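PDB 2V0X: lamina-associated polypeptide 2 isoforms alpha/zeta from Mus musculus, which dimerises through this alpha-specific domain and, as a component of the nuclear lamina, probably helps link A-type lamins with chromatin. Local coordinates for residues Glu46-Pro55 and Arg178-Met189; Ala116-Thr127 and Tyr168-Met179. The protein carries 2 engineered substitutions. All blocks are in the same frame, centred on the assembly; numbering follows the deposited sequence. Where two conformers were deposited one is given.

Interaction 1. Residues Glu46-Pro55 and Arg178-Met189; sequences EWQQIDRQLP and RMSACAMGSSTM
Glu46 meets helix 152-196 along its whole side chain. Its CB rests 4.1 Å from Ala181 CB, and CG is equally near that methyl and Arg178 CG. A bend at chi2 (-60°) then turns the carboxylate so that OE1 lies 3.4 Å from Cys182 SG, while OE2 forms a long, weak salt bridge of 3.6 Å to Arg178 NE. Arg52, from the same loop, grips Glu46 end-on: NH1 meets OE1 from above the carboxylate plane and NH2 meets the backbone O. With Glu46 cut back to an alanine, Arg52 NH1 and Arg178 NE would probably lose the carboxylate they share, leaving Arg52 only its bond to the backbone O.

The type I beta turn from Glu46 to Gln49 carries the chain off the end of helix 35-46 and lays a loop along one of the long helices of the dimerization domain. Within this turn Trp47 presents its indole edge: NE1 donates to Ala181 O at 2.9 Å with an N-H...O angle of 153°, the acceptor lying in the ring plane. That oxygen also accepts the helical N-H of Gly185, which reaches it from the opposite face. Farther along the edge, Trp47 CZ2 touches Met184 CE, and Tyr114 of the second subunit packs on the same indole.

Ile50 CB lies 3.7 Å from Gly185 O and its CG2 packs near Gly185 CA, where a helix side chain would be tight; CD1 is 3.7 Å from Met189 CB. A water joins Ile50 O to Ser186 OG. Leu54 CD2 presses on Cys182 CB at 3.4 Å.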
loop_
_atom_site.group_PDB
_atom_site.type_symbol
_atom_site.label_atom_id
_atom_site.label_comp_id
_atom_site.label_asym_id
_atom_site.label_seq_id
_atom_site.Cartn_x
_atom_site.Cartn_y
_atom_site.Cartn_z
ATOM N N GLU B 46 3.918 -7.301 -12.376
ATOM C CA GLU B 46 4.352 -7.737 -11.049
ATOM C C GLU B 46 3.765 -9.087 -10.693
ATOM O O GLU B 46 4.395 -9.884 -10.013
ATOM C CB GLU B 46 3.928 -6.735 -9.968
ATOM C CG GLU B 46 4.509 -5.343 -10.133
ATOM C CD GLU B 46 6.024 -5.325 -10.109
ATOM O OE1 GLU B 46 6.627 -6.004 -9.246
ATOM O OE2 GLU B 46 6.606 -4.616 -10.952
ATOM N N TRP B 47 2.556 -9.343 -11.169
ATOM C CA TRP B 47 1.866 -10.588 -10.868
ATOM C C TRP B 47 2.345 -11.811 -11.642
ATOM O O TRP B 47 1.907 -12.926 -11.365
ATOM C CB TRP B 47 0.367 -10.400 -11.032
ATOM C CG TRP B 47 -0.231 -9.576 -9.947
ATOM C CD1 TRP B 47 0.426 -9.027 -8.863
ATOM C CD2 TRP B 47 -1.611 -9.222 -9.800
ATOM N NE1 TRP B 47 -0.469 -8.357 -8.061
ATOM C CE2 TRP B 47 -1.724 -8.460 -8.608
ATOM C CE3 TRP B 47 -2.768 -9.480 -10.554
ATOM C CZ2 TRP B 47 -2.951 -7.951 -8.159
ATOM C CZ3 TRP B 47 -3.991 -8.978 -10.100
ATOM C CH2 TRP B 47 -4.073 -8.220 -8.916
ATOM N N GLN B 48 3.251 -11.608 -12.595
ATOM C CA GLN B 48 3.766 -12.716 -13.387
ATOM C C GLN B 48 4.716 -13.563 -12.547
ATOM O O GLN B 48 4.926 -14.740 -12.825
ATOM C CB GLN B 48 4.480 -12.207 -14.648
ATOM C CG GLN B 48 3.576 -11.474 -15.637
ATOM C CD GLN B 48 2.408 -12.322 -16.116
ATOM O OE1 GLN B 48 2.598 -13.405 -16.667
ATOM N NE2 GLN B 48 1.192 -11.827 -15.913
ATOM N N GLN B 49 5.235 -12.971 -11.481
ATOM C CA GLN B 49 6.159 -13.659 -10.588
ATOM C C GLN B 49 5.860 -13.091 -9.196
ATOM O O GLN B 49 6.471 -12.115 -8.794
ATOM C CB GLN B 49 7.593 -13.330 -11.025
ATOM C CG GLN B 49 8.580 -14.486 -10.963
ATOM C CD GLN B 49 9.091 -14.749 -9.569
ATOM O OE1 GLN B 49 10.110 -14.197 -9.158
ATOM N NE2 GLN B 49 8.396 -15.607 -8.835
ATOM N N ILE B 50 4.899 -13.680 -8.481
ATOM C CA ILE B 50 4.529 -13.156 -7.161
ATOM C C ILE B 50 5.537 -13.434 -6.054
ATOM O O ILE B 50 5.541 -12.742 -5.040
ATOM C CB ILE B 50 3.116 -13.609 -6.698
ATOM C CG1 ILE B 50 3.053 -15.133 -6.523
ATOM C CG2 ILE B 50 2.064 -13.116 -7.677
ATOM C CD1 ILE B 50 1.702 -15.629 -6.005
ATOM N N ASP B 51 6.378 -14.449 -6.252
ATOM C CA ASP B 51 7.406 -14.816 -5.277
ATOM C C ASP B 51 8.695 -14.132 -5.731
ATOM O O ASP B 51 9.500 -14.725 -6.460
ATOM C CB ASP B 51 7.594 -16.345 -5.255
ATOM C CG ASP B 51 8.487 -16.827 -4.114
ATOM O OD1 ASP B 51 8.720 -18.052 -4.029
ATOM O OD2 ASP B 51 8.947 -16.012 -3.291
ATOM N N ARG B 52 8.873 -12.885 -5.313
ATOM C CA ARG B 52 10.050 -12.106 -5.691
ATOM C C ARG B 52 10.333 -10.979 -4.697
ATOM O O ARG B 52 9.435 -10.479 -4.022
ATOM C CB ARG B 52 9.878 -11.547 -7.117
ATOM C CG ARG B 52 10.700 -10.293 -7.440
ATOM C CD ARG B 52 10.857 -10.052 -8.945
ATOM N NE ARG B 52 9.650 -10.353 -9.719
ATOM C CZ ARG B 52 8.525 -9.641 -9.693
ATOM N NH1 ARG B 52 8.421 -8.559 -8.924
ATOM N NH2 ARG B 52 7.499 -10.010 -10.453
ATOM N N GLN B 53 11.605 -10.631 -4.586
ATOM C CA GLN B 53 12.065 -9.581 -3.690
ATOM C C GLN B 53 11.489 -8.234 -4.120
ATOM O O GLN B 53 11.353 -7.959 -5.311
ATOM C CB GLN B 53 13.592 -9.539 -3.722
ATOM C CG GLN B 53 14.236 -8.736 -2.630
ATOM C CD GLN B 53 15.698 -9.086 -2.474
ATOM O OE1 GLN B 53 16.123 -9.578 -1.425
ATOM N NE2 GLN B 53 16.468 -8.884 -3.532
ATOM N N LEU B 54 11.184 -7.392 -3.144
ATOM C CA LEU B 54 10.614 -6.078 -3.406
ATOM C C LEU B 54 11.620 -5.007 -3.824
ATOM O O LEU B 54 12.717 -4.939 -3.278
ATOM C CB LEU B 54 9.887 -5.595 -2.154
ATOM C CG LEU B 54 8.721 -6.485 -1.711
ATOM C CD1 LEU B 54 8.189 -6.028 -0.375
ATOM C CD2 LEU B 54 7.648 -6.456 -2.762
ATOM N N PRO B 55 11.270 -4.169 -4.817
ATOM C CA PRO B 55 12.192 -3.103 -5.247
ATOM C C PRO B 55 12.363 -2.086 -4.115
ATOM O O PRO B 55 11.450 -1.873 -3.308
ATOM C CB PRO B 55 11.475 -2.484 -6.448
ATOM C CG PRO B 55 10.046 -2.776 -6.192
ATOM C CD PRO B 55 10.082 -4.203 -5.686
ATOM N N ARG B 178 2.604 0.091 -8.044
ATOM C CA ARG B 178 3.557 -1.027 -8.104
ATOM C C ARG B 178 3.727 -1.693 -6.729
ATOM O O ARG B 178 3.661 -2.916 -6.609
ATOM C CB ARG B 178 4.925 -0.538 -8.626
ATOM C CG ARG B 178 5.955 -1.653 -8.775
ATOM C CD ARG B 178 7.098 -1.257 -9.692
ATOM N NE ARG B 178 6.636 -1.019 -11.057
ATOM C CZ ARG B 178 7.015 0.011 -11.807
ATOM N NH1 ARG B 178 7.865 0.914 -11.329
ATOM N NH2 ARG B 178 6.547 0.133 -13.045
HETATM N N MSE B 179 3.959 -0.886 -5.699
HETATM C CA MSE B 179 4.109 -1.406 -4.343
HETATM C C MSE B 179 2.853 -2.150 -3.882
HETATM O O MSE B 179 2.950 -3.207 -3.237
HETATM C CB MSE B 179 4.468 -0.289 -3.356
HETATM C CG MSE B 179 5.869 0.331 -3.551
HETATM SE SE MSE B 179 7.306 -0.995 -3.821
HETATM C CE MSE B 179 6.904 -2.179 -2.411
ATOM N N SER B 180 1.679 -1.612 -4.222
ATOM C CA SER B 180 0.402 -2.235 -3.867
ATOM C C SER B 180 0.240 -3.587 -4.570
ATOM O O SER B 180 -0.253 -4.540 -3.977
ATOM C CB SER B 180 -0.781 -1.326 -4.249
ATOM O OG SER B 180 -0.810 -0.147 -3.456
ATOM N N ALA B 181 0.665 -3.656 -5.828
ATOM C CA ALA B 181 0.566 -4.884 -6.604
ATOM C C ALA B 181 1.453 -5.962 -5.988
ATOM O O ALA B 181 1.043 -7.117 -5.892
ATOM C CB ALA B 181 0.944 -4.644 -8.074
ATOM N N CYS B 182 2.620 -5.561 -5.495
ATOM C CA CYS B 182 3.564 -6.486 -4.866
ATOM C C CYS B 182 2.958 -7.040 -3.585
ATOM O O CYS B 182 3.047 -8.241 -3.315
ATOM C CB CYS B 182 4.889 -5.775 -4.551
ATOM S SG CYS B 182 5.953 -5.436 -6.002
ATOM N N ALA B 183 2.341 -6.158 -2.797
ATOM C CA ALA B 183 1.710 -6.548 -1.541
ATOM C C ALA B 183 0.608 -7.568 -1.815
ATOM O O ALA B 183 0.492 -8.568 -1.119
ATOM C CB ALA B 183 1.130 -5.329 -0.835
HETATM N N MSE B 184 -0.218 -7.272 -2.809
HETATM C CA MSE B 184 -1.303 -8.151 -3.218
HETATM C C MSE B 184 -0.733 -9.492 -3.698
HETATM O O MSE B 184 -1.294 -10.541 -3.411
HETATM C CB MSE B 184 -2.120 -7.476 -4.327
HETATM C CG MSE B 184 -3.012 -6.329 -3.821
HETATM SE SE MSE B 184 -3.389 -5.005 -5.195
HETATM C CE MSE B 184 -4.996 -5.759 -5.940
ATOM N N GLY B 185 0.364 -9.449 -4.447
ATOM C CA GLY B 185 1.001 -10.674 -4.898
ATOM C C GLY B 185 1.492 -11.502 -3.705
ATOM O O GLY B 185 1.276 -12.698 -3.648
ATOM N N SER B 186 2.105 -10.849 -2.721
ATOM C CA SER B 186 2.622 -11.535 -1.539
ATOM C C SER B 186 1.497 -12.129 -0.707
ATOM O O SER B 186 1.605 -13.258 -0.220
ATOM C CB SER B 186 3.472 -10.586 -0.705
ATOM O OG SER B 186 4.591 -10.162 -1.456
ATOM N N SER B 187 0.410 -11.380 -0.568
ATOM C CA SER B 187 -0.742 -11.855 0.176
ATOM C C SER B 187 -1.264 -13.143 -0.492
ATOM O O SER B 187 -1.507 -14.149 0.172
ATOM C CB SER B 187 -1.838 -10.786 0.181
ATOM O OG SER B 187 -3.103 -11.354 0.496
ATOM N N THR B 188 -1.388 -13.097 -1.814
ATOM C CA THR B 188 -1.861 -14.220 -2.607
ATOM C C THR B 188 -0.916 -15.424 -2.486
ATOM O O THR B 188 -1.372 -16.548 -2.359
ATOM C CB THR B 188 -2.051 -13.777 -4.073
ATOM O OG1 THR B 188 -3.010 -12.706 -4.100
ATOM C CG2 THR B 188 -2.534 -14.918 -4.960
HETATM N N MSE B 189 0.393 -15.183 -2.487
HETATM C CA MSE B 189 1.362 -16.266 -2.329
HETATM C C MSE B 189 1.143 -16.949 -0.957
HETATM O O MSE B 189 1.031 -18.174 -0.856
HETATM C CB MSE B 189 2.789 -15.725 -2.423
HETATM C CG MSE B 189 3.861 -16.815 -2.302
HETATM SE SE MSE B 189 5.656 -16.146 -1.932
HETATM C CE MSE B 189 5.579 -16.183 -0.003
HETATM O O HOH W 1 6.096 -12.611 -2.421
#

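Interaction 2. Residues Ala116-Thr127 and Tyr168-Met179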
loop_
_atom_site.group_PDB
_atom_site.type_symbol
_atom_site.label_atom_id
_atom_site.label_comp_id
_atom_site.label_asym_id
_atom_site.label_seq_id
_atom_site.Cartn_x
_atom_site.Cartn_y
_atom_site.Cartn_z
ATOM N N ALA B 116 6.188 -4.064 1.532
ATOM C CA ALA B 116 5.599 -3.407 0.365
ATOM C C ALA B 116 4.746 -2.216 0.815
ATOM O O ALA B 116 4.818 -1.133 0.221
ATOM C CB ALA B 116 4.748 -4.406 -0.450
ATOM N N ALA B 117 3.983 -2.403 1.892
ATOM C CA ALA B 117 3.129 -1.350 2.458
ATOM C C ALA B 117 3.945 -0.185 3.027
ATOM O O ALA B 117 3.584 0.994 2.863
ATOM C CB ALA B 117 2.252 -1.935 3.563
ATOM N N ALA B 118 5.021 -0.520 3.744
ATOM C CA ALA B 118 5.883 0.488 4.336
ATOM C C ALA B 118 6.490 1.361 3.228
ATOM O O ALA B 118 6.655 2.582 3.397
ATOM C CB ALA B 118 6.995 -0.185 5.144
ATOM N N SER B 119 6.863 0.723 2.123
ATOM C CA SER B 119 7.436 1.423 0.980
ATOM C C SER B 119 6.405 2.381 0.380
ATOM O O SER B 119 6.736 3.499 0.019
ATOM C CB SER B 119 7.885 0.419 -0.089
ATOM O OG SER B 119 8.747 -0.537 0.480
ATOM N N ALA B 120 5.166 1.914 0.236
ATOM C CA ALA B 120 4.063 2.746 -0.285
ATOM C C ALA B 120 3.847 3.937 0.664
ATOM O O ALA B 120 3.535 5.052 0.242
ATOM C CB ALA B 120 2.801 1.906 -0.392
ATOM N N LEU B 121 4.094 3.715 1.948
ATOM C CA LEU B 121 3.965 4.763 2.955
ATOM C C LEU B 121 5.054 5.819 2.716
ATOM O O LEU B 121 4.778 7.026 2.780
ATOM C CB LEU B 121 4.105 4.141 4.348
ATOM C CG LEU B 121 3.832 4.767 5.714
ATOM C CD1 LEU B 121 4.444 6.134 5.847
ATOM C CD2 LEU B 121 2.361 4.806 5.974
ATOM N N GLN B 122 6.289 5.383 2.444
ATOM C CA GLN B 122 7.373 6.343 2.184
ATOM C C GLN B 122 7.050 7.190 0.969
ATOM O O GLN B 122 7.347 8.370 0.935
ATOM C CB GLN B 122 8.720 5.646 1.924
ATOM C CG GLN B 122 9.416 5.218 3.189
ATOM C CD GLN B 122 10.726 4.521 2.898
ATOM O OE1 GLN B 122 11.634 5.093 2.283
ATOM N NE2 GLN B 122 10.825 3.279 3.318
ATOM N N ILE B 123 6.530 6.552 -0.062
ATOM C CA ILE B 123 6.158 7.254 -1.277
ATOM C C ILE B 123 5.030 8.245 -0.940
ATOM O O ILE B 123 5.106 9.420 -1.294
ATOM C CB ILE B 123 5.662 6.256 -2.360
ATOM C CG1 ILE B 123 6.803 5.320 -2.765
ATOM C CG2 ILE B 123 5.155 7.020 -3.599
ATOM C CD1 ILE B 123 6.360 4.138 -3.674
ATOM N N ALA B 124 4.005 7.780 -0.225
ATOM C CA ALA B 124 2.874 8.653 0.130
ATOM C C ALA B 124 3.325 9.876 0.893
ATOM O O ALA B 124 2.799 10.976 0.670
ATOM C CB ALA B 124 1.800 7.899 0.927
ATOM N N ALA B 125 4.263 9.674 1.824
ATOM C CA ALA B 125 4.819 10.766 2.624
ATOM C C ALA B 125 5.413 11.829 1.702
ATOM O O ALA B 125 5.220 13.026 1.911
ATOM C CB ALA B 125 5.906 10.237 3.589
ATOM N N HIS B 126 6.153 11.388 0.693
ATOM C CA HIS B 126 6.747 12.328 -0.252
ATOM C C HIS B 126 5.655 13.004 -1.060
ATOM O O HIS B 126 5.718 14.198 -1.315
ATOM C CB HIS B 126 7.751 11.627 -1.169
ATOM C CG HIS B 126 9.093 11.455 -0.543
ATOM N ND1 HIS B 126 10.147 12.312 -0.794
ATOM C CD2 HIS B 126 9.538 10.576 0.387
ATOM C CE1 HIS B 126 11.178 11.973 -0.039
ATOM N NE2 HIS B 126 10.835 10.923 0.683
ATOM N N THR B 127 4.628 12.243 -1.417
ATOM C CA THR B 127 3.512 12.785 -2.183
ATOM C C THR B 127 2.812 13.911 -1.402
ATOM O O THR B 127 2.484 14.937 -1.991
ATOM C CB THR B 127 2.510 11.673 -2.585
ATOM O OG1 THR B 127 3.173 10.747 -3.453
ATOM C CG2 THR B 127 1.322 12.251 -3.346
ATOM N N TYR B 168 5.984 14.623 -11.100
ATOM C CA TYR B 168 6.590 13.864 -10.007
ATOM C C TYR B 168 5.461 13.079 -9.328
ATOM O O TYR B 168 5.585 11.886 -9.058
ATOM C CB TYR B 168 7.227 14.817 -8.992
ATOM C CG TYR B 168 7.730 14.137 -7.731
ATOM C CD1 TYR B 168 9.072 13.775 -7.588
ATOM C CD2 TYR B 168 6.865 13.860 -6.679
ATOM C CE1 TYR B 168 9.529 13.154 -6.418
ATOM C CE2 TYR B 168 7.307 13.245 -5.526
ATOM C CZ TYR B 168 8.630 12.899 -5.392
ATOM O OH TYR B 168 9.041 12.332 -4.208
ATOM N N LEU B 169 4.344 13.761 -9.098
ATOM C CA LEU B 169 3.184 13.154 -8.463
ATOM C C LEU B 169 2.613 11.988 -9.274
ATOM O O LEU B 169 2.203 10.989 -8.704
ATOM C CB LEU B 169 2.120 14.208 -8.199
ATOM C CG LEU B 169 2.519 15.209 -7.122
ATOM C CD1 LEU B 169 1.655 16.444 -7.202
ATOM C CD2 LEU B 169 2.444 14.574 -5.742
ATOM N N CYS B 170 2.613 12.116 -10.598
ATOM C CA CYS B 170 2.121 11.048 -11.455
ATOM C C CYS B 170 3.086 9.865 -11.333
ATOM O O CYS B 170 2.643 8.725 -11.221
ATOM C CB CYS B 170 1.998 11.502 -12.920
ATOM S SG CYS B 170 0.978 10.363 -13.936
ATOM N N ASP B 171 4.396 10.141 -11.327
ATOM C CA ASP B 171 5.403 9.082 -11.173
ATOM C C ASP B 171 5.217 8.366 -9.827
ATOM O O ASP B 171 5.188 7.139 -9.767
ATOM C CB ASP B 171 6.836 9.647 -11.240
ATOM C CG ASP B 171 7.221 10.139 -12.635
ATOM O OD1 ASP B 171 6.591 9.717 -13.633
ATOM O OD2 ASP B 171 8.163 10.958 -12.724
ATOM N N ALA B 172 5.075 9.138 -8.756
ATOM C CA ALA B 172 4.872 8.584 -7.416
ATOM C C ALA B 172 3.626 7.687 -7.386
ATOM O O ALA B 172 3.647 6.592 -6.806
ATOM C CB ALA B 172 4.746 9.699 -6.395
ATOM N N ALA B 173 2.561 8.128 -8.048
ATOM C CA ALA B 173 1.321 7.360 -8.098
ATOM C C ALA B 173 1.556 5.991 -8.775
ATOM O O ALA B 173 0.987 4.980 -8.356
ATOM C CB ALA B 173 0.234 8.160 -8.831
ATOM N N PHE B 174 2.378 5.951 -9.820
ATOM C CA PHE B 174 2.672 4.680 -10.473
ATOM C C PHE B 174 3.538 3.786 -9.572
ATOM O O PHE B 174 3.365 2.571 -9.556
ATOM C CB PHE B 174 3.306 4.884 -11.854
ATOM C CG PHE B 174 2.297 5.146 -12.927
ATOM C CD1 PHE B 174 1.720 6.409 -13.063
ATOM C CD2 PHE B 174 1.826 4.111 -13.718
ATOM C CE1 PHE B 174 0.677 6.633 -13.964
ATOM C CE2 PHE B 174 0.785 4.320 -14.622
ATOM C CZ PHE B 174 0.209 5.586 -14.739
ATOM N N ASP B 175 4.444 4.386 -8.807
ATOM C CA ASP B 175 5.269 3.615 -7.874
ATOM C C ASP B 175 4.386 3.042 -6.733
ATOM O O ASP B 175 4.599 1.914 -6.286
ATOM C CB ASP B 175 6.414 4.482 -7.344
ATOM C CG ASP B 175 7.491 4.746 -8.418
ATOM O OD1 ASP B 175 7.648 3.927 -9.347
ATOM O OD2 ASP B 175 8.173 5.779 -8.350
ATOM N N GLU B 176 3.375 3.806 -6.308
ATOM C CA GLU B 176 2.451 3.365 -5.251
ATOM C C GLU B 176 1.650 2.168 -5.766
ATOM O O GLU B 176 1.453 1.175 -5.054
ATOM C CB GLU B 176 1.478 4.490 -4.863
ATOM C CG GLU B 176 2.156 5.749 -4.371
ATOM C CD GLU B 176 1.190 6.866 -4.000
ATOM O OE1 GLU B 176 0.338 7.245 -4.832
ATOM O OE2 GLU B 176 1.310 7.390 -2.878
ATOM N N VAL B 177 1.225 2.259 -7.022
ATOM C CA VAL B 177 0.458 1.188 -7.666
ATOM C C VAL B 177 1.332 -0.083 -7.706
ATOM O O VAL B 177 0.865 -1.184 -7.430
ATOM C CB VAL B 177 0.043 1.598 -9.127
ATOM C CG1 VAL B 177 -0.477 0.370 -9.931
ATOM C CG2 VAL B 177 -1.065 2.661 -9.088
ATOM N N ARG B 178 2.604 0.091 -8.044
ATOM C CA ARG B 178 3.557 -1.027 -8.104
ATOM C C ARG B 178 3.727 -1.693 -6.729
ATOM O O ARG B 178 3.661 -2.916 -6.609
ATOM C CB ARG B 178 4.925 -0.538 -8.626
ATOM C CG ARG B 178 5.955 -1.653 -8.775
ATOM C CD ARG B 178 7.098 -1.257 -9.692
ATOM N NE ARG B 178 6.636 -1.019 -11.057
ATOM C CZ ARG B 178 7.015 0.011 -11.807
ATOM N NH1 ARG B 178 7.865 0.914 -11.329
ATOM N NH2 ARG B 178 6.547 0.133 -13.045
HETATM N N MSE B 179 3.959 -0.886 -5.699
HETATM C CA MSE B 179 4.109 -1.406 -4.343
HETATM C C MSE B 179 2.853 -2.150 -3.882
HETATM O O MSE B 179 2.950 -3.207 -3.237
HETATM C CB MSE B 179 4.468 -0.289 -3.356
HETATM C CG MSE B 179 5.869 0.331 -3.551
HETATM SE SE MSE B 179 7.306 -0.995 -3.821
HETATM C CE MSE B 179 6.904 -2.179 -2.411
HETATM O O HOH W 2 9.927 14.696 -2.130
#
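Tyr168 reaches His126 with its hydroxyl end, OH lying 3.4 Å from His126 CB. A water bound to His126 ND1 also meets this hydroxyl, while His126 NE2 is hydrogen-bonded to Pro62 O. One residue on, Leu169 brings CD2 to within 3.5 Å of Thr127 CG2, the two side chains crossing at a slant. The segments 116-127 and 168-179, parts of helices 100-146 and 152-196, run antiparallel, at 168° between their directions, with axes approaching to 9.0 Å.

Ala172 comes next, its CB 3.5 Å from Thr127 OG1; that hydroxyl donates back to Ile123 O in its own helix. Ala173 packs on Ala124 of the second subunit. Ile123 is a knob in a hole formed by Ala172, Asp175, Glu176 and Met179. Its two branches part there: CG2 touches Ala172 and Glu176, whereas CD1 meets Asp175 CB at 3.7 Å. The carboxylate of Asp175 is occupied elsewhere, with OD2 hydrogen-bonded to Tyr61 OH. Glu176 was modelled in two conformers, which makes the placing of its carboxylate beside Ala124 tentative. Val177 packs on Leu121 of the second subunit, consistent with a four-stranded antiparallel arrangement in the dimer.

Met179 returns the knob in the other direction, entering a hole made by Ala116, Ser119, Ala120 and Ile123. Bends at chi2 (-45°) and chi3 (-48°) curl its chain back, which sets CE against Ala116 CA at 3.3 Å and leaves CG 3.8 Å from Ile123 CD1. Such reciprocal knobs-into-holes packing is the signature of a coiled coil.

No direct hydrogen bond spans the two segments, so their register is probably set mainly by the shape of small and apolar side chains; Asp175 OD2 and His126 NE2 find partners outside them, and His126 ND1 is linked to Tyr168 through water.

Read from the N terminus, the chain leaves helix 35-46 through the loop 46-55, then passes the short helices 66-72 and 79-87 before entering the long helix 100-146. Interaction 2 closes the inner hairpin, where 116-127 meets 168-179 on the returning helix 152-196. Only when the chain goes on into 178-189 does interaction 1 close the much longer outer loop, so the two contacts nest without crossing. They share Arg178 and Met179, and Leu54 CD1 touches Ala116 N at 3.4 Å. Together they tie the loop after helix 35-46 and both long helices into one bundle, and both contacts also touch the second subunit.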